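PDB 4F7K: laccase from Uncultured bacterium, which probably oxidises phenolic and related substrates with its copper centres while reducing molecular oxygen to water, as multicopper oxidases of the laccase family do. Local coordinates for residues L133-D138 with L186-V191; F197-E202 with L225-A230; K207-D212 with D234-V239. One frame throughout, in Å; residues are numbered along the deposited sequence.

Contact 1: residues L133-D138 with L186-V191; sequences LIIMID and LRLINV
Ile135 sits at the middle of a parallel strand pair, gripped through its backbone: its N donates to Arg187 O at 2.7 Å and its O accepts from Ile189 N at 2.7 Å. Three further bonds carry the pattern along 133-138 and 186-191: Arg187 N to Leu133 O, Ile137 N to Ile189 O, and Val191 N to Ile137 O. On one face Ile135 CG1 lies 3.8 Å from Leu188 CD1, the two side chains running side by side, and Leu133 CD1 meets Leu186 CD2 at 4.1 Å. The other face pairs Ile134 CG2 with Ile189 CD1, while Val191 CG1 packs across Met136 CG at 3.9 Å. With CG1 anti to its carbonyl carbon (chi1 -58°), Val191 turns CG2 to Asp138 CB, only 3.5 Å away.

Further out, Arg187 lays its CD against Ile134 CG1 and carries NE on to a salt bridge with Asp132, and Asn190 ND2 binds the carbonyls of Leu227 and Arg195. Ile120 of strand 116-122 covers Ile134 and Arg187, Tyr116 covers Asp138 and Val191, and Phe197 and Val199 cover Ile137. Strand 167-173 lies along the far edge of 133-138. This parallel pair lies in one sheet of the middle domain, consistent with the Greek-key beta-sandwich of cupredoxin domains in multicopper oxidases.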
loop_
_atom_site.group_PDB
_atom_site.type_symbol
_atom_site.label_atom_id
_atom_site.label_comp_id
_atom_site.label_asym_id
_atom_site.label_seq_id
_atom_site.Cartn_x
_atom_site.Cartn_y
_atom_site.Cartn_z
ATOM N N LEU A 133 5.511 5.633 -13.081
ATOM C CA LEU A 133 4.042 5.546 -12.993
ATOM C C LEU A 133 3.595 4.796 -11.745
ATOM O O LEU A 133 4.264 3.855 -11.303
ATOM C CB LEU A 133 3.444 4.867 -14.241
ATOM C CG LEU A 133 4.002 5.390 -15.576
ATOM C CD1 LEU A 133 3.714 4.463 -16.768
ATOM C CD2 LEU A 133 3.562 6.838 -15.874
ATOM N N ILE A 134 2.466 5.230 -11.181
ATOM C CA ILE A 134 1.911 4.614 -9.988
ATOM C C ILE A 134 0.672 3.833 -10.399
ATOM O O ILE A 134 -0.181 4.369 -11.093
ATOM C CB ILE A 134 1.559 5.707 -8.950
ATOM C CG1 ILE A 134 2.842 6.340 -8.377
ATOM C CG2 ILE A 134 0.623 5.178 -7.852
ATOM C CD1 ILE A 134 2.639 7.734 -7.766
ATOM N N ILE A 135 0.569 2.580 -9.956
ATOM C CA ILE A 135 -0.513 1.705 -10.359
ATOM C C ILE A 135 -1.255 1.252 -9.119
ATOM O O ILE A 135 -0.770 0.362 -8.379
ATOM C CB ILE A 135 -0.006 0.407 -11.078
ATOM C CG1 ILE A 135 1.220 0.683 -11.965
ATOM C CG2 ILE A 135 -1.165 -0.297 -11.800
ATOM C CD1 ILE A 135 1.000 1.652 -13.047
ATOM N N MET A 136 -2.444 1.823 -8.929
ATOM C CA MET A 136 -3.278 1.517 -7.785
ATOM C C MET A 136 -4.380 0.559 -8.228
ATOM O O MET A 136 -5.221 0.872 -9.119
ATOM C CB MET A 136 -3.826 2.806 -7.135
ATOM C CG MET A 136 -2.736 3.621 -6.393
ATOM S SD MET A 136 -3.147 5.407 -6.193
ATOM C CE MET A 136 -2.988 6.064 -7.875
ATOM N N ILE A 137 -4.354 -0.629 -7.650
ATOM C CA ILE A 137 -5.322 -1.639 -8.028
ATOM C C ILE A 137 -6.374 -1.741 -6.935
ATOM O O ILE A 137 -6.048 -1.842 -5.758
ATOM C CB ILE A 137 -4.647 -3.003 -8.307
ATOM C CG1 ILE A 137 -3.539 -2.827 -9.357
ATOM C CG2 ILE A 137 -5.674 -4.037 -8.769
ATOM C CD1 ILE A 137 -2.700 -4.104 -9.652
ATOM N N ASP A 138 -7.640 -1.657 -7.329
ATOM C CA ASP A 138 -8.741 -1.686 -6.352
ATOM C C ASP A 138 -9.873 -2.474 -7.015
ATOM O O ASP A 138 -9.898 -2.660 -8.232
ATOM C CB ASP A 138 -9.158 -0.233 -6.045
ATOM C CG ASP A 138 -9.849 -0.049 -4.687
ATOM O OD1 ASP A 138 -10.102 -1.071 -3.977
ATOM O OD2 ASP A 138 -10.131 1.167 -4.358
ATOM N N LEU A 186 7.333 1.082 -12.527
ATOM C CA LEU A 186 5.955 0.804 -12.230
ATOM C C LEU A 186 5.795 0.497 -10.731
ATOM O O LEU A 186 6.283 -0.529 -10.251
ATOM C CB LEU A 186 5.458 -0.382 -13.093
ATOM C CG LEU A 186 5.541 -0.211 -14.621
ATOM C CD1 LEU A 186 5.269 -1.515 -15.315
ATOM C CD2 LEU A 186 4.571 0.847 -15.131
ATOM N N ARG A 187 5.130 1.415 -10.027
ATOM C CA ARG A 187 4.865 1.357 -8.578
ATOM C C ARG A 187 3.478 0.797 -8.281
ATOM O O ARG A 187 2.468 1.528 -8.335
ATOM C CB ARG A 187 5.023 2.752 -7.967
ATOM C CG ARG A 187 6.461 3.345 -8.152
ATOM C CD ARG A 187 6.492 4.714 -7.553
ATOM N NE ARG A 187 7.682 5.495 -7.884
ATOM C CZ ARG A 187 8.671 5.772 -7.022
ATOM N NH1 ARG A 187 8.645 5.284 -5.785
ATOM N NH2 ARG A 187 9.700 6.532 -7.415
ATOM N N LEU A 188 3.435 -0.508 -7.999
ATOM C CA LEU A 188 2.179 -1.206 -7.893
ATOM C C LEU A 188 1.749 -1.143 -6.461
ATOM O O LEU A 188 2.529 -1.424 -5.553
ATOM C CB LEU A 188 2.296 -2.688 -8.305
ATOM C CG LEU A 188 2.268 -3.087 -9.787
ATOM C CD1 LEU A 188 3.231 -2.321 -10.678
ATOM C CD2 LEU A 188 2.538 -4.605 -9.893
ATOM N N ILE A 189 0.491 -0.789 -6.270
ATOM C CA ILE A 189 -0.050 -0.734 -4.950
ATOM C C ILE A 189 -1.402 -1.408 -4.955
ATOM O O ILE A 189 -2.275 -1.001 -5.742
ATOM C CB ILE A 189 -0.250 0.716 -4.459
ATOM C CG1 ILE A 189 1.033 1.539 -4.642
ATOM C CG2 ILE A 189 -0.707 0.679 -3.008
ATOM C CD1 ILE A 189 0.890 3.057 -4.337
ATOM N N ASN A 190 -1.578 -2.405 -4.084
ATOM C CA ASN A 190 -2.897 -3.013 -3.889
ATOM C C ASN A 190 -3.643 -2.179 -2.854
ATOM O O ASN A 190 -3.298 -2.246 -1.654
ATOM C CB ASN A 190 -2.820 -4.497 -3.450
ATOM C CG ASN A 190 -4.230 -5.126 -3.241
ATOM O OD1 ASN A 190 -5.239 -4.415 -3.275
ATOM N ND2 ASN A 190 -4.300 -6.453 -3.029
ATOM N N VAL A 191 -4.588 -1.342 -3.315
ATOM C CA VAL A 191 -5.302 -0.438 -2.411
ATOM C C VAL A 191 -6.673 -1.003 -2.023
ATOM O O VAL A 191 -7.410 -0.373 -1.279
ATOM C CB VAL A 191 -5.452 1.003 -2.978
ATOM C CG1 VAL A 191 -4.067 1.597 -3.292
ATOM C CG2 VAL A 191 -6.375 1.029 -4.254
#

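Contact 2: residues F197-E202 with L225-A230; sequences FPVELE and LILAPA
Leu225 O takes two donors, the backbone N of Val199 at 2.9 Å and a water at 2.6 Å. That same water gives its other hydrogen to Glu200 OE2 at 2.9 Å, so it ties a side chain of 197-202 to the main chain of 225-230. The carboxylate is placed for this by its bent chain (chi1 -73°, chi2 -58°), which folds the end of Glu200 back toward Leu225; OE2 also accepts from Gly224 N.

Phe197 and Leu227 form an antiparallel hydrogen-bonded pair in which both N-H groups and both carbonyls are used: Phe197 N reaches Leu227 O at 2.9 Å, and Leu227 N returns to Phe197 O at 2.8 Å with a nearly straight N-H...O angle of 174°. Leu227 O has a second donor in Asn190 ND2. The next pair, Pro198 with Ile226, is non-hydrogen-bonded, and proline, with no N-H to give, fits it; its CA instead comes 3.4 Å from Leu225 O in a CA-H...O contact.

Strand 226-227 is the short outermost strand of a four-stranded antiparallel sheet, paired with 197-202, in one of the two sheets of the middle cupredoxin-type domain. Its inner side is apolar: Val199 CG2 touches Leu227 CD1 at 4.2 Å, and Leu225 and Leu227 both press on Leu188 and Ala233, and Leu225 also on Ile235, all in the facing sheet. On the other side, Pro198 CB lies against Ile226 CG1 at 4.3 Å, where Ile226 is exposed. Beyond the strand, Gln231 OE1 accepts the N-H of Ala228, and Ala230 O accepts from Trp100 NE1 and Arg232 NH1.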
loop_
_atom_site.group_PDB
_atom_site.type_symbol
_atom_site.label_atom_id
_atom_site.label_comp_id
_atom_site.label_asym_id
_atom_site.label_seq_id
_atom_site.Cartn_x
_atom_site.Cartn_y
_atom_site.Cartn_z
ATOM N N PHE A 197 -4.703 -9.717 -5.018
ATOM C CA PHE A 197 -4.535 -9.663 -6.454
ATOM C C PHE A 197 -3.212 -10.316 -6.882
ATOM O O PHE A 197 -2.125 -9.778 -6.595
ATOM C CB PHE A 197 -4.528 -8.192 -6.906
ATOM C CG PHE A 197 -5.887 -7.523 -6.854
ATOM C CD1 PHE A 197 -6.915 -7.957 -7.684
ATOM C CD2 PHE A 197 -6.116 -6.446 -6.005
ATOM C CE1 PHE A 197 -8.175 -7.358 -7.638
ATOM C CE2 PHE A 197 -7.374 -5.807 -5.954
ATOM C CZ PHE A 197 -8.409 -6.268 -6.783
ATOM N N PRO A 198 -3.294 -11.475 -7.574
ATOM C CA PRO A 198 -2.137 -11.844 -8.385
ATOM C C PRO A 198 -2.078 -10.862 -9.525
ATOM O O PRO A 198 -3.131 -10.491 -10.073
ATOM C CB PRO A 198 -2.481 -13.230 -8.945
ATOM C CG PRO A 198 -3.906 -13.531 -8.554
ATOM C CD PRO A 198 -4.477 -12.317 -7.833
ATOM N N VAL A 199 -0.885 -10.393 -9.865
ATOM C CA VAL A 199 -0.763 -9.439 -10.951
ATOM C C VAL A 199 0.284 -9.899 -11.952
ATOM O O VAL A 199 1.472 -9.950 -11.627
ATOM C CB VAL A 199 -0.383 -8.030 -10.474
ATOM C CG1 VAL A 199 -0.420 -7.064 -11.660
ATOM C CG2 VAL A 199 -1.337 -7.554 -9.346
ATOM N N GLU A 200 -0.169 -10.195 -13.165
ATOM C CA GLU A 200 0.737 -10.510 -14.278
ATOM C C GLU A 200 0.982 -9.274 -15.139
ATOM O O GLU A 200 0.033 -8.595 -15.570
ATOM C CB GLU A 200 0.172 -11.629 -15.132
ATOM C CG GLU A 200 0.242 -12.985 -14.485
ATOM C CD GLU A 200 1.672 -13.410 -14.090
ATOM O OE1 GLU A 200 2.646 -13.055 -14.801
ATOM O OE2 GLU A 200 1.820 -14.114 -13.058
ATOM N N LEU A 201 2.253 -8.960 -15.360
ATOM C CA LEU A 201 2.604 -7.879 -16.277
ATOM C C LEU A 201 2.728 -8.382 -17.678
ATOM O O LEU A 201 3.341 -9.408 -17.901
ATOM C CB LEU A 201 3.909 -7.229 -15.883
ATOM C CG LEU A 201 3.776 -5.963 -15.067
ATOM C CD1 LEU A 201 3.036 -6.223 -13.817
ATOM C CD2 LEU A 201 5.164 -5.506 -14.756
ATOM N N GLU A 202 2.160 -7.660 -18.636
ATOM C CA GLU A 202 2.374 -7.984 -20.058
ATOM C C GLU A 202 2.963 -6.817 -20.830
ATOM O O GLU A 202 2.746 -5.666 -20.465
ATOM C CB GLU A 202 1.078 -8.458 -20.698
ATOM C CG GLU A 202 0.612 -9.789 -20.113
ATOM C CD GLU A 202 -0.635 -10.314 -20.752
ATOM O OE1 GLU A 202 -1.138 -9.702 -21.723
ATOM O OE2 GLU A 202 -1.115 -11.357 -20.273
ATOM N N LEU A 225 3.831 -12.781 -9.331
ATOM C CA LEU A 225 3.628 -11.696 -8.338
ATOM C C LEU A 225 2.227 -11.694 -7.727
ATOM O O LEU A 225 1.227 -11.712 -8.453
ATOM C CB LEU A 225 3.909 -10.304 -8.922
ATOM C CG LEU A 225 3.791 -9.087 -7.982
ATOM C CD1 LEU A 225 4.874 -9.057 -6.896
ATOM C CD2 LEU A 225 3.858 -7.805 -8.827
ATOM N N ILE A 226 2.169 -11.670 -6.395
ATOM C CA ILE A 226 0.907 -11.505 -5.691
ATOM C C ILE A 226 0.976 -10.336 -4.732
ATOM O O ILE A 226 1.948 -10.212 -3.988
ATOM C CB ILE A 226 0.540 -12.760 -4.865
ATOM C CG1 ILE A 226 0.352 -13.972 -5.773
ATOM C CG2 ILE A 226 -0.722 -12.499 -4.066
ATOM C CD1 ILE A 226 0.652 -15.318 -5.084
ATOM N N LEU A 227 -0.041 -9.478 -4.770
ATOM C CA LEU A 227 -0.157 -8.391 -3.804
ATOM C C LEU A 227 -1.360 -8.577 -2.920
ATOM O O LEU A 227 -2.502 -8.606 -3.408
ATOM C CB LEU A 227 -0.215 -7.023 -4.498
ATOM C CG LEU A 227 0.982 -6.683 -5.382
ATOM C CD1 LEU A 227 0.589 -5.496 -6.236
ATOM C CD2 LEU A 227 2.256 -6.395 -4.550
ATOM N N ALA A 228 -1.111 -8.751 -1.618
ATOM C CA ALA A 228 -2.201 -8.715 -0.656
ATOM C C ALA A 228 -2.607 -7.260 -0.389
ATOM O O ALA A 228 -1.898 -6.334 -0.797
ATOM C CB ALA A 228 -1.826 -9.443 0.640
ATOM N N PRO A 229 -3.739 -7.047 0.307
ATOM C CA PRO A 229 -4.200 -5.680 0.587
ATOM C C PRO A 229 -3.088 -4.809 1.171
ATOM O O PRO A 229 -2.416 -5.269 2.071
ATOM C CB PRO A 229 -5.323 -5.884 1.645
ATOM C CG PRO A 229 -5.832 -7.254 1.359
ATOM C CD PRO A 229 -4.697 -8.068 0.771
ATOM N N ALA A 230 -2.897 -3.587 0.642
ATOM C CA ALA A 230 -1.970 -2.559 1.186
ATOM C C ALA A 230 -0.498 -2.788 0.837
ATOM O O ALA A 230 0.336 -1.957 1.126
ATOM C CB ALA A 230 -2.140 -2.379 2.711
HETATM O O HOH W 1 0.850 -13.463 -10.376
#

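Contact 3: residues K207-D212 with D234-V239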
loop_
_atom_site.group_PDB
_atom_site.type_symbol
_atom_site.label_atom_id
_atom_site.label_comp_id
_atom_site.label_asym_id
_atom_site.label_seq_id
_atom_site.Cartn_x
_atom_site.Cartn_y
_atom_site.Cartn_z
ATOM N N LYS A 207 12.191 -6.440 -13.792
ATOM C CA LYS A 207 12.290 -7.073 -12.476
ATOM C C LYS A 207 11.644 -6.301 -11.342
ATOM O O LYS A 207 11.685 -5.067 -11.313
ATOM C CB LYS A 207 13.767 -7.279 -12.095
ATOM C CG LYS A 207 14.636 -7.988 -13.114
ATOM C CD LYS A 207 14.396 -9.497 -13.170
ATOM C CE LYS A 207 15.181 -10.103 -14.371
ATOM N NZ LYS A 207 14.298 -10.192 -15.601
ATOM N N VAL A 208 11.081 -7.047 -10.387
ATOM C CA VAL A 208 10.728 -6.489 -9.083
ATOM C C VAL A 208 11.999 -5.979 -8.398
ATOM O O VAL A 208 12.895 -6.746 -8.159
ATOM C CB VAL A 208 10.045 -7.530 -8.154
ATOM C CG1 VAL A 208 9.691 -6.895 -6.824
ATOM C CG2 VAL A 208 8.766 -8.088 -8.797
ATOM N N VAL A 209 12.041 -4.695 -8.063
ATOM C CA VAL A 209 13.186 -4.103 -7.383
ATOM C C VAL A 209 12.931 -3.662 -5.936
ATOM O O VAL A 209 13.892 -3.398 -5.206
ATOM C CB VAL A 209 13.784 -2.930 -8.189
ATOM C CG1 VAL A 209 14.278 -3.432 -9.544
ATOM C CG2 VAL A 209 12.715 -1.789 -8.351
ATOM N N ALA A 210 11.664 -3.574 -5.528
ATOM C CA ALA A 210 11.314 -3.290 -4.123
ATOM C C ALA A 210 9.978 -3.904 -3.703
ATOM O O ALA A 210 9.102 -4.135 -4.536
ATOM C CB ALA A 210 11.294 -1.765 -3.858
ATOM N N LEU A 211 9.839 -4.179 -2.409
ATOM C CA LEU A 211 8.532 -4.540 -1.848
ATOM C C LEU A 211 8.226 -3.672 -0.630
ATOM O O LEU A 211 9.102 -3.467 0.236
ATOM C CB LEU A 211 8.443 -6.025 -1.496
ATOM C CG LEU A 211 8.815 -7.025 -2.602
ATOM C CD1 LEU A 211 9.154 -8.397 -2.014
ATOM C CD2 LEU A 211 7.711 -7.143 -3.648
ATOM N N ASP A 212 6.986 -3.169 -0.571
ATOM C CA ASP A 212 6.557 -2.333 0.551
ATOM C C ASP A 212 7.521 -1.160 0.834
ATOM O O ASP A 212 7.828 -0.830 1.982
ATOM C CB ASP A 212 6.319 -3.183 1.790
ATOM C CG ASP A 212 5.155 -4.173 1.610
ATOM O OD1 ASP A 212 4.505 -4.162 0.547
ATOM O OD2 ASP A 212 4.887 -4.954 2.543
ATOM N N ASP A 234 7.609 -2.485 -6.408
ATOM C CA ASP A 234 8.191 -1.644 -7.463
ATOM C C ASP A 234 8.774 -2.517 -8.588
ATOM O O ASP A 234 9.484 -3.469 -8.340
ATOM C CB ASP A 234 9.308 -0.732 -6.901
ATOM C CG ASP A 234 8.789 0.608 -6.390
ATOM O OD1 ASP A 234 7.569 0.744 -6.099
ATOM O OD2 ASP A 234 9.604 1.553 -6.290
ATOM N N ILE A 235 8.485 -2.164 -9.828
ATOM C CA ILE A 235 8.992 -2.889 -10.970
ATOM C C ILE A 235 9.720 -1.931 -11.905
ATOM O O ILE A 235 9.210 -0.869 -12.261
ATOM C CB ILE A 235 7.874 -3.640 -11.710
ATOM C CG1 ILE A 235 7.526 -4.920 -10.930
ATOM C CG2 ILE A 235 8.276 -3.978 -13.151
ATOM C CD1 ILE A 235 6.147 -5.374 -11.055
ATOM N N ILE A 236 10.949 -2.295 -12.281
ATOM C CA ILE A 236 11.545 -1.578 -13.369
ATOM C C ILE A 236 11.620 -2.536 -14.542
ATOM O O ILE A 236 12.051 -3.676 -14.401
ATOM C CB ILE A 236 12.904 -0.972 -12.974
ATOM C CG1 ILE A 236 12.662 0.162 -11.962
ATOM C CG2 ILE A 236 13.640 -0.483 -14.206
ATOM C CD1 ILE A 236 13.925 0.521 -11.133
ATOM N N ALA A 237 11.190 -2.065 -15.701
ATOM C CA ALA A 237 11.141 -2.899 -16.868
ATOM C C ALA A 237 11.227 -2.042 -18.115
ATOM O O ALA A 237 11.005 -0.826 -18.069
ATOM C CB ALA A 237 9.860 -3.740 -16.868
ATOM N N ASP A 238 11.588 -2.692 -19.220
ATOM C CA ASP A 238 11.673 -2.053 -20.517
ATOM C C ASP A 238 10.430 -2.420 -21.301
ATOM O O ASP A 238 9.948 -3.567 -21.227
ATOM C CB ASP A 238 12.917 -2.546 -21.267
ATOM C CG ASP A 238 14.229 -2.150 -20.575
ATOM O OD1 ASP A 238 14.413 -0.958 -20.243
ATOM O OD2 ASP A 238 15.085 -3.044 -20.375
ATOM N N VAL A 239 9.912 -1.457 -22.055
ATOM C CA VAL A 239 8.748 -1.698 -22.897
ATOM C C VAL A 239 9.194 -2.456 -24.142
ATOM O O VAL A 239 9.905 -1.897 -24.999
ATOM C CB VAL A 239 8.069 -0.389 -23.295
ATOM C CG1 VAL A 239 6.842 -0.674 -24.147
ATOM C CG2 VAL A 239 7.712 0.427 -22.044
#
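Val209 is turned with CG1 anti to its carbonyl carbon (chi1 -61°), which puts CG2 in the cramped slot between N and C and aims it at strand 234-239. There CG2 meets Ile236 CD1 at 3.8 Å, the two side chains crossing at about a right angle. On the opposite face Val208, with chi1 at 180°, has CG2 beside its own N and brings it to 4.0 Å from Ile235 CG1.

The backbone is irregular here: Val209 and Ala210 both face Asp234, a classic beta bulge, and the psi of -15° at Val209 marks the kink. Val209 N donates to Asp234 O at 2.8 Å, and Asp234 N returns to Ala210 O at 2.9 Å, arriving from above the carbonyl plane. Before the bulge, Lys207 and Ile236 form a regular antiparallel hydrogen-bonded pair, N to O in both directions. Ala210 CB and Asp234 CB touch at 3.8 Å, so the small methyl flanks the root of the acid. The carboxylate itself is held elsewhere: OD1 accepts from Thr98 OG1 and OD2 forms a salt bridge with Arg185. Lys207 likewise sends its NZ to Glu221.

Strand 204-211 lies between 232-239 and 214-220 in a mixed six-stranded sheet, with Val208 and Val209 bonded onward to Gln220 and Ile216. On its far side strand 232-239 is bonded to 183-190, through Ile235 with Leu186 and Ala237 with Val184, while Ile235 packs on Leu188 from that strand.

In the fold
Contacts 1 and 3 belong to one six-stranded sheet, joined where strands 183-190 and 232-239 run side by side and Leu186 N bonds to Ile235 O; contact 2 is at the edge of the other sheet of the same domain. Both pairings in the first sheet are buried, but contact 1 is parallel and regular whereas contact 3 is antiparallel and bulged. Contact 2, only partly buried, adds a water bridge to a glutamate to its backbone bonds. Leu201 and Leu225 pack against Ile235, closing the two sheets together, and Asn190 links contact 1 to contact 2 through Leu227 and Ala230. Along the chain, contacts 2 and 3 interleave, while contact 1 closes before either.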